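Local coordinates for protein beta-galactosidase (Bacillus circulans subsp. alkalophilus, PDB 3TTY) that hydrolyses beta-galactosides to release galactose, binding the sugar in the pocket of a TIM-barrel glycoside hydrolase that assembles as a trimer, at residues 574-578 against 579-583; 468-471 against 472-476; 199-202 against 203-206. All coordinates share one frame; numbering follows the deposited sequence.

Contact 1 of 3, residues 574-578 against 579-583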
ATOM      1  N   ARG A 574      40.420  -4.364  16.775  1.00 24.37           N
ATOM      2  CA  ARG A 574      40.762  -3.540  17.931  1.00 22.28           C
ATOM      3  C   ARG A 574      42.019  -2.732  17.620  1.00 24.56           C
ATOM      4  O   ARG A 574      43.078  -3.309  17.347  1.00 23.40           O
ATOM      5  CB  ARG A 574      41.009  -4.413  19.169  1.00 22.03           C
ATOM      6  CG  ARG A 574      41.424  -3.641  20.422  1.00 23.71           C
ATOM      7  CD  ARG A 574      41.789  -4.577  21.569  1.00 21.20           C
ATOM      8  NE  ARG A 574      41.986  -3.870  22.833  1.00 23.26           N
ATOM      9  CZ  ARG A 574      43.163  -3.431  23.273  1.00 30.08           C
ATOM     10  NH1 ARG A 574      44.258  -3.622  22.549  1.00 31.18           N
ATOM     11  NH2 ARG A 574      43.252  -2.804  24.442  1.00 27.23           N
ATOM     12  N   ASN A 575      41.898  -1.404  17.654  1.00 21.90           N
ATOM     13  CA  ASN A 575      43.046  -0.525  17.451  1.00 21.63           C
ATOM     14  C   ASN A 575      43.495   0.158  18.721  1.00 21.32           C
ATOM     15  O   ASN A 575      42.710   0.856  19.350  1.00 21.37           O
ATOM     16  CB  ASN A 575      42.757   0.570  16.412  1.00 22.38           C
ATOM     17  CG  ASN A 575      44.052   1.233  15.887  1.00 23.66           C
ATOM     18  OD1 ASN A 575      45.020   0.548  15.575  1.00 21.61           O
ATOM     19  ND2 ASN A 575      44.073   2.553  15.827  1.00 20.82           N
ATOM     20  N   LYS A 576      44.764  -0.006  19.084  1.00 20.81           N
ATOM     21  CA  LYS A 576      45.317   0.751  20.210  1.00 22.30           C
ATOM     22  C   LYS A 576      45.709   2.154  19.753  1.00 22.69           C
ATOM     23  O   LYS A 576      46.413   2.316  18.762  1.00 21.22           O
ATOM     24  CB  LYS A 576      46.532   0.044  20.813  1.00 24.49           C
ATOM     25  CG  LYS A 576      46.983   0.646  22.143  1.00 21.59           C
ATOM     26  CD  LYS A 576      45.946   0.392  23.238  1.00 25.28           C
ATOM     27  CE  LYS A 576      46.455   0.837  24.602  1.00 29.69           C
ATOM     28  NZ  LYS A 576      45.457   0.617  25.695  1.00 28.02           N
ATOM     29  N   PHE A 577      45.273   3.165  20.492  1.00 19.50           N
ATOM     30  CA  PHE A 577      45.405   4.536  20.042  1.00 21.61           C
ATOM     31  C   PHE A 577      45.632   5.395  21.273  1.00 22.57           C
ATOM     32  O   PHE A 577      44.695   5.698  22.006  1.00 23.25           O
ATOM     33  CB  PHE A 577      44.130   4.948  19.278  1.00 19.61           C
ATOM     34  CG  PHE A 577      44.228   6.270  18.563  1.00 20.37           C
ATOM     35  CD1 PHE A 577      44.697   6.338  17.264  1.00 22.32           C
ATOM     36  CD2 PHE A 577      43.816   7.446  19.179  1.00 24.18           C
ATOM     37  CE1 PHE A 577      44.785   7.559  16.591  1.00 25.85           C
ATOM     38  CE2 PHE A 577      43.899   8.669  18.515  1.00 24.23           C
ATOM     39  CZ  PHE A 577      44.382   8.719  17.213  1.00 25.44           C
ATOM     40  N   GLY A 578      46.883   5.782  21.506  1.00 25.73           N
ATOM     41  CA  GLY A 578      47.251   6.401  22.765  1.00 20.00           C
ATOM     42  C   GLY A 578      46.990   5.397  23.877  1.00 23.91           C
ATOM     43  O   GLY A 578      47.247   4.208  23.712  1.00 19.98           O
ATOM     44  N   ASN A 579      46.467   5.865  25.006  1.00 24.16           N
ATOM     45  CA  ASN A 579      46.130   4.968  26.109  1.00 27.30           C
ATOM     46  C   ASN A 579      44.796   4.223  25.945  1.00 26.79           C
ATOM     47  O   ASN A 579      44.478   3.348  26.742  1.00 28.62           O
ATOM     48  CB  ASN A 579      46.168   5.723  27.437  1.00 25.21           C
ATOM     49  CG  ASN A 579      47.551   6.284  27.741  1.00 37.63           C
ATOM     50  OD1 ASN A 579      47.732   7.498  27.888  1.00 39.56           O
ATOM     51  ND2 ASN A 579      48.537   5.396  27.833  1.00 37.85           N
ATOM     52  N   GLY A 580      44.040   4.562  24.903  1.00 25.15           N
ATOM     53  CA  GLY A 580      42.738   3.958  24.643  1.00 21.36           C
ATOM     54  C   GLY A 580      42.707   2.913  23.538  1.00 22.95           C
ATOM     55  O   GLY A 580      43.751   2.449  23.079  1.00 24.09           O
ATOM     56  N   GLN A 581      41.500   2.554  23.108  1.00 21.20           N
ATOM     57  CA  GLN A 581      41.260   1.438  22.191  1.00 21.49           C
ATOM     58  C   GLN A 581      40.051   1.788  21.359  1.00 20.19           C
ATOM     59  O   GLN A 581      39.118   2.412  21.861  1.00 21.41           O
ATOM     60  CB  GLN A 581      40.831   0.181  22.959  1.00 26.33           C
ATOM     61  CG  GLN A 581      41.790  -0.373  23.951  1.00 30.40           C
ATOM     62  CD  GLN A 581      41.898   0.442  25.207  1.00 23.75           C
ATOM     63  OE1 GLN A 581      42.994   0.801  25.607  1.00 29.86           O
ATOM     64  NE2 GLN A 581      40.773   0.721  25.851  1.00 19.85           N
ATOM     65  N   SER A 582      40.023   1.331  20.113  1.00 19.81           N
ATOM     66  CA  SER A 582      38.832   1.482  19.289  1.00 19.82           C
ATOM     67  C   SER A 582      38.480   0.159  18.615  1.00 22.29           C
ATOM     68  O   SER A 582      39.355  -0.580  18.159  1.00 21.76           O
ATOM     69  CB  SER A 582      39.001   2.596  18.251  1.00 21.15           C
ATOM     70  OG  SER A 582      39.959   2.235  17.274  1.00 23.17           O
ATOM     71  N   TYR A 583      37.181  -0.131  18.574  1.00 24.08           N
ATOM     72  CA  TYR A 583      36.675  -1.386  18.038  1.00 17.84           C
ATOM     73  C   TYR A 583      35.760  -1.124  16.852  1.00 15.97           C
ATOM     74  O   TYR A 583      34.799  -0.368  16.951  1.00 19.70           O
ATOM     75  CB  TYR A 583      35.902  -2.144  19.125  1.00 22.75           C
ATOM     76  CG  TYR A 583      36.756  -2.646  20.273  1.00 21.84           C
ATOM     77  CD1 TYR A 583      37.295  -3.929  20.251  1.00 21.83           C
ATOM     78  CD2 TYR A 583      37.019  -1.844  21.377  1.00 22.28           C
ATOM     79  CE1 TYR A 583      38.067  -4.402  21.291  1.00 18.82           C
ATOM     80  CE2 TYR A 583      37.802  -2.306  22.416  1.00 23.99           C
ATOM     81  CZ  TYR A 583      38.323  -3.589  22.364  1.00 23.69           C
ATOM     82  OH  TYR A 583      39.095  -4.063  23.396  1.00 22.63           O
TER

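Contact 2 of 3, residues 468-471 against 472-476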
ATOM      1  N   PHE A 468      33.905  16.333  15.423  1.00 19.99           N
ATOM      2  CA  PHE A 468      33.593  15.028  15.991  1.00 23.80           C
ATOM      3  C   PHE A 468      34.807  14.091  16.013  1.00 21.84           C
ATOM      4  O   PHE A 468      35.177  13.577  17.073  1.00 21.41           O
ATOM      5  CB  PHE A 468      32.391  14.394  15.281  1.00 18.33           C
ATOM      6  CG  PHE A 468      32.037  13.005  15.770  1.00 15.87           C
ATOM      7  CD1 PHE A 468      31.190  12.825  16.844  1.00 18.27           C
ATOM      8  CD2 PHE A 468      32.514  11.884  15.116  1.00 17.22           C
ATOM      9  CE1 PHE A 468      30.839  11.547  17.279  1.00 17.88           C
ATOM     10  CE2 PHE A 468      32.174  10.610  15.545  1.00 20.51           C
ATOM     11  CZ  PHE A 468      31.331  10.440  16.633  1.00 13.57           C
ATOM     12  N   ALA A 469      35.425  13.867  14.861  1.00 16.74           N
ATOM     13  CA  ALA A 469      36.601  12.989  14.806  1.00 24.78           C
ATOM     14  C   ALA A 469      37.690  13.411  15.798  1.00 23.21           C
ATOM     15  O   ALA A 469      38.285  12.571  16.463  1.00 19.52           O
ATOM     16  CB  ALA A 469      37.171  12.915  13.399  1.00 20.02           C
ATOM     17  N   GLU A 470      37.938  14.713  15.889  1.00 23.46           N
ATOM     18  CA  GLU A 470      38.946  15.243  16.793  1.00 28.26           C
ATOM     19  C   GLU A 470      38.558  14.902  18.221  1.00 30.82           C
ATOM     20  O   GLU A 470      39.393  14.474  19.038  1.00 26.86           O
ATOM     21  CB  GLU A 470      39.046  16.757  16.628  1.00 29.09           C
ATOM     22  CG  GLU A 470      40.337  17.376  17.140  1.00 43.80           C
ATOM     23  CD  GLU A 470      40.472  18.848  16.736  1.00 64.23           C
ATOM     24  OE1 GLU A 470      39.839  19.250  15.728  1.00 64.46           O
ATOM     25  OE2 GLU A 470      41.199  19.603  17.429  1.00 59.64           O
ATOM     26  N   ARG A 471      37.273  15.081  18.506  1.00 27.21           N
ATOM     27  CA  ARG A 471      36.744  14.820  19.831  1.00 25.82           C
ATOM     28  C   ARG A 471      36.932  13.351  20.218  1.00 24.29           C
ATOM     29  O   ARG A 471      37.364  13.067  21.326  1.00 25.44           O
ATOM     30  CB  ARG A 471      35.282  15.263  19.919  1.00 30.08           C
ATOM     31  CG  ARG A 471      34.774  15.565  21.333  1.00 40.12           C
ATOM     32  CD  ARG A 471      33.590  16.558  21.318  1.00 32.74           C
ATOM     33  NE  ARG A 471      32.592  16.176  20.324  1.00 25.68           N
ATOM     34  CZ  ARG A 471      32.208  16.942  19.303  1.00 31.04           C
ATOM     35  NH1 ARG A 471      32.714  18.164  19.150  1.00 30.01           N
ATOM     36  NH2 ARG A 471      31.307  16.486  18.436  1.00 22.76           N
ATOM     37  N   VAL A 472      36.649  12.411  19.319  1.00 23.20           N
ATOM     38  CA  VAL A 472      36.831  11.018  19.705  1.00 21.10           C
ATOM     39  C   VAL A 472      38.287  10.572  19.694  1.00 24.37           C
ATOM     40  O   VAL A 472      38.671   9.749  20.515  1.00 23.75           O
ATOM     41  CB  VAL A 472      35.934  10.014  18.952  1.00 26.70           C
ATOM     42  CG1 VAL A 472      34.969  10.729  18.036  1.00 29.26           C
ATOM     43  CG2 VAL A 472      36.777   8.966  18.223  1.00 22.55           C
ATOM     44  N   GLU A 473      39.103  11.124  18.801  1.00 21.19           N
ATOM     45  CA  GLU A 473      40.537  10.881  18.882  1.00 21.39           C
ATOM     46  C   GLU A 473      41.065  11.312  20.248  1.00 24.15           C
ATOM     47  O   GLU A 473      41.802  10.578  20.905  1.00 20.48           O
ATOM     48  CB  GLU A 473      41.280  11.607  17.767  1.00 28.45           C
ATOM     49  CG  GLU A 473      41.252  10.883  16.432  1.00 23.92           C
ATOM     50  CD  GLU A 473      41.551  11.809  15.262  1.00 34.24           C
ATOM     51  OE1 GLU A 473      41.745  13.025  15.492  1.00 37.67           O
ATOM     52  OE2 GLU A 473      41.588  11.324  14.109  1.00 34.40           O
ATOM     53  N   ARG A 474      40.671  12.496  20.695  1.00 21.70           N
ATOM     54  CA  ARG A 474      41.107  12.957  22.010  1.00 28.77           C
ATOM     55  C   ARG A 474      40.587  12.071  23.160  1.00 27.32           C
ATOM     56  O   ARG A 474      41.334  11.740  24.082  1.00 24.27           O
ATOM     57  CB  ARG A 474      40.720  14.414  22.227  1.00 28.36           C
ATOM     58  CG  ARG A 474      41.389  15.049  23.417  1.00 41.23           C
ATOM     59  CD  ARG A 474      41.366  16.557  23.284  1.00 51.52           C
ATOM     60  NE  ARG A 474      41.935  16.977  22.005  1.00 60.70           N
ATOM     61  CZ  ARG A 474      41.225  17.460  20.990  1.00 63.99           C
ATOM     62  NH1 ARG A 474      39.903  17.600  21.106  1.00 51.79           N
ATOM     63  NH2 ARG A 474      41.841  17.816  19.862  1.00 55.51           N
ATOM     64  N   PHE A 475      39.314  11.685  23.088  1.00 26.47           N
ATOM     65  CA  PHE A 475      38.717  10.759  24.061  1.00 23.75           C
ATOM     66  C   PHE A 475      39.475   9.433  24.116  1.00 20.95           C
ATOM     67  O   PHE A 475      39.854   8.963  25.193  1.00 25.63           O
ATOM     68  CB  PHE A 475      37.240  10.511  23.732  1.00 23.86           C
ATOM     69  CG  PHE A 475      36.641   9.324  24.446  1.00 25.50           C
ATOM     70  CD1 PHE A 475      36.296   9.404  25.790  1.00 22.92           C
ATOM     71  CD2 PHE A 475      36.397   8.135  23.765  1.00 24.50           C
ATOM     72  CE1 PHE A 475      35.739   8.308  26.449  1.00 23.23           C
ATOM     73  CE2 PHE A 475      35.837   7.041  24.417  1.00 22.47           C
ATOM     74  CZ  PHE A 475      35.512   7.133  25.760  1.00 22.07           C
ATOM     75  N   VAL A 476      39.721   8.845  22.954  1.00 21.38           N
ATOM     76  CA  VAL A 476      40.387   7.553  22.887  1.00 22.75           C
ATOM     77  C   VAL A 476      41.855   7.630  23.322  1.00 24.85           C
ATOM     78  O   VAL A 476      42.333   6.769  24.057  1.00 25.80           O
ATOM     79  CB  VAL A 476      40.292   6.938  21.481  1.00 22.32           C
ATOM     80  CG1 VAL A 476      41.065   5.628  21.414  1.00 16.70           C
ATOM     81  CG2 VAL A 476      38.825   6.737  21.082  1.00 18.80           C
TER

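Contact 3 of 3, residues 199-202 against 203-206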
ATOM      1  N   ALA A 199      10.746  23.375  -2.452  1.00 15.11           N
ATOM      2  CA  ALA A 199      10.689  22.441  -1.332  1.00 12.85           C
ATOM      3  C   ALA A 199      10.635  21.032  -1.893  1.00 13.39           C
ATOM      4  O   ALA A 199       9.996  20.802  -2.911  1.00 13.07           O
ATOM      5  CB  ALA A 199       9.466  22.715  -0.477  1.00 14.02           C
ATOM      6  N   PRO A 200      11.312  20.085  -1.233  1.00 14.87           N
ATOM      7  CA  PRO A 200      11.310  18.701  -1.695  1.00 13.50           C
ATOM      8  C   PRO A 200      10.124  17.915  -1.146  1.00 13.44           C
ATOM      9  O   PRO A 200      10.071  17.626   0.037  1.00 15.67           O
ATOM     10  CB  PRO A 200      12.623  18.144  -1.119  1.00 15.63           C
ATOM     11  CG  PRO A 200      12.844  18.938   0.152  1.00 14.54           C
ATOM     12  CD  PRO A 200      12.162  20.277  -0.038  1.00 16.50           C
ATOM     13  N   ASN A 201       9.173  17.586  -2.008  1.00 16.79           N
ATOM     14  CA  ASN A 201       8.088  16.677  -1.648  1.00 17.58           C
ATOM     15  C   ASN A 201       7.686  15.894  -2.890  1.00 14.52           C
ATOM     16  O   ASN A 201       8.476  15.776  -3.816  1.00 13.86           O
ATOM     17  CB  ASN A 201       6.906  17.424  -1.004  1.00 15.28           C
ATOM     18  CG  ASN A 201       6.260  18.425  -1.941  1.00 15.42           C
ATOM     19  OD1 ASN A 201       6.576  18.477  -3.124  1.00 16.34           O
ATOM     20  ND2 ASN A 201       5.327  19.213  -1.415  1.00 16.08           N
ATOM     21  N   ALA A 202       6.477  15.359  -2.916  1.00 15.69           N
ATOM     22  CA  ALA A 202       6.074  14.494  -4.025  1.00 19.14           C
ATOM     23  C   ALA A 202       6.002  15.210  -5.380  1.00 17.39           C
ATOM     24  O   ALA A 202       5.971  14.564  -6.420  1.00 20.28           O
ATOM     25  CB  ALA A 202       4.741  13.789  -3.711  1.00 17.77           C
ATOM     26  N   LEU A 203       5.965  16.540  -5.370  1.00 15.47           N
ATOM     27  CA  LEU A 203       5.905  17.295  -6.615  1.00 14.90           C
ATOM     28  C   LEU A 203       7.304  17.502  -7.207  1.00 16.41           C
ATOM     29  O   LEU A 203       7.429  17.891  -8.358  1.00 15.01           O
ATOM     30  CB  LEU A 203       5.227  18.660  -6.411  1.00 13.85           C
ATOM     31  CG  LEU A 203       3.786  18.706  -5.872  1.00 19.74           C
ATOM     32  CD1 LEU A 203       3.254  20.153  -5.732  1.00 13.58           C
ATOM     33  CD2 LEU A 203       2.839  17.871  -6.732  1.00 16.56           C
ATOM     34  N   SER A 204       8.350  17.239  -6.423  1.00 13.61           N
ATOM     35  CA  SER A 204       9.691  17.662  -6.811  1.00 14.63           C
ATOM     36  C   SER A 204      10.758  16.564  -6.733  1.00 16.00           C
ATOM     37  O   SER A 204      10.896  15.807  -7.675  1.00 20.36           O
ATOM     38  CB  SER A 204      10.107  18.919  -6.031  1.00 13.42           C
ATOM     39  OG  SER A 204       9.962  18.723  -4.632  1.00 15.53           O
ATOM     40  N   GLU A 205      11.496  16.470  -5.623  1.00 15.97           N
ATOM     41  CA  GLU A 205      12.596  15.509  -5.515  1.00 18.47           C
ATOM     42  C   GLU A 205      12.262  14.214  -4.774  1.00 21.26           C
ATOM     43  O   GLU A 205      13.058  13.279  -4.776  1.00 22.02           O
ATOM     44  CB  GLU A 205      13.797  16.144  -4.810  1.00 19.00           C
ATOM     45  CG  GLU A 205      14.373  17.370  -5.479  1.00 20.40           C
ATOM     46  CD  GLU A 205      15.042  17.076  -6.823  1.00 21.73           C
ATOM     47  OE1 GLU A 205      15.630  18.014  -7.391  1.00 17.95           O
ATOM     48  OE2 GLU A 205      14.974  15.924  -7.311  1.00 21.67           O
ATOM     49  N   GLU A 206      11.115  14.161  -4.114  1.00 17.48           N
ATOM     50  CA  GLU A 206      10.864  13.066  -3.175  1.00 23.32           C
ATOM     51  C   GLU A 206       9.698  12.199  -3.588  1.00 22.33           C
ATOM     52  O   GLU A 206       8.845  12.621  -4.366  1.00 22.64           O
ATOM     53  CB  GLU A 206      10.649  13.592  -1.749  1.00 16.81           C
ATOM     54  CG  GLU A 206      11.930  14.174  -1.151  1.00 18.21           C
ATOM     55  CD  GLU A 206      11.819  14.539   0.325  1.00 22.31           C
ATOM     56  OE1 GLU A 206      12.731  15.233   0.822  1.00 19.02           O
ATOM     57  OE2 GLU A 206      10.835  14.135   0.990  1.00 23.25           O
TER
HETATM   58  O   HOH W   1       9.947  16.247   2.408  1.00 19.70           O

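Contact 1 of 3, residues 574-578 against 579-583
The hydroxyl of Y583 is gripped twice: R574 NE donates to Y583 OH at 3.0 Å, from within its own guanidinium plane but along a bent bond (139° at the hydrogen), and E604 takes the same hydroxyl. E604 also forms a salt bridge with R574 NH2, tying both side chains to one carboxylate. R574 reaches the hydroxyl by running out extended, CG anti to the backbone N (chi1 178°); its CG passes 3.6 Å from Y583 CE1, and guanidinium and ring stand steeply to one another. Next along the hairpin, N575 and S582 form a hydrogen-bonded antiparallel pair, N575 N to S582 O at 2.7 Å and S582 N to N575 O at 2.8 Å. A type II' turn from F577 to G580 closes the hairpin through a two-residue loop, G578 and N579, with G578 at the positive phi that favours glycine. Beside the turn, K576 NZ bonds N579 O at 3.1 Å from above the carbonyl plane. On one face of the sheet Y583 meets helix 591-604; on the other, F577 leans on helix 468-477. Strand 580-585 runs between strand 570-577 and the parallel strand 481-485, where F482 bonds the backbones of Q581 and Y583.

Contact 2 of 3, residues 468-471 against 472-476
Helix 468-477 is the crossover of a beta-alpha-beta unit, linking the parallel strands 455-458 and 481-485, and its first two turns are tied by i to i+4 contacts, F468 with V472 and E470 with R474. Four consecutive backbone bonds draw the turns together, among them V472 N to F468 O at 2.9 Å and F475 N to R471 O at 3.0 Å. Towards the sheet the contact is apolar. CG1 of V472 lies over one face of the F468 ring, a CH-pi contact 3.9 Å from the ring centroid and 16° off its normal. In the model this CG1 nearly eclipses the backbone N (chi1 -4°) and comes 3.0 Å from F468 O, either a strained or a doubtful rotamer. F468 packs further on V446 and M461, while V472 rests on F482 of strand 481-485. R471 turns its guanidinium to the loop before the unit, where NH2 bonds V446 O. The outer side of the helix carries charge. E470 and R474 lie side by side, their carboxylate and guanidinium planes steeply inclined, and one face of the R474 guanidinium passes over E470 O at the rim. The arginine chain bends at chi3 (-54°), bringing its end back along the helix to the glutamate. The salt bridge is single: R474 NH2 meets the anti lone pair of E470 OE2 at 3.1 Å, with OE2 lying near the guanidinium plane.

Contact 3 of 3, residues 199-202 against 203-206
S204 OG joins two backbone groups of the preceding segment, donating to A199 O at 2.7 Å on an in-plane lone pair and accepting from N201 N at 3.0 Å. Its torsion makes this possible: chi1 of 53° sets OG between the backbone N and the carbonyl carbon, turned in to the loop. N201 adopts the same kind of rotamer (chi1 63°), and although its CB leads away, OD1 curls back to accept from L203 N at 3.0 Å, an Asx turn laid over the type I beta turn from N201 to S204. N201 O is shared: S204 N, at 3.0 Å, and E206 N, at 3.1 Å, approach from opposite faces of its plane. E206 runs extended beyond CG alongside P200, with OE1 3.5 Å from P200 CB; a water donates to both P200 O and E206 OE2, while S218 and R222 hold OE1. Replacing S204 with alanine would probably leave A199 O and N201 N without this shared mate and let the two limbs of the loop shift. S204 O bonds R106 of a second subunit, and E205 OE2 bonds G110 N of that same subunit, with H189 of its own chain on the other oxygen of E205. S204 OG, N201 OD1 and the shared N201 O thus tie the turn from within, while other backbone groups bond outside it, some to the neighbouring subunit.

Contacts 1 and 2 are neighbours in the trimerisation domain and serve the same mixed sheet: V476 of the helix packs on F577, G580 and Q581 of the hairpin. Contact 3 belongs to the barrel part of the chain, its nearest atoms about 24 Å from contact 2 and about 31 Å from contact 1. The first two are partly buried; contact 2 has an apolar side on the sheet and a charged outer side, whereas both faces of the hairpin are packed and mix polar with apolar groups. The buried loop 199-206 has almost no regular structure, and side-chain oxygens and a water add to its backbone bonds; it alone of the three touches another subunit.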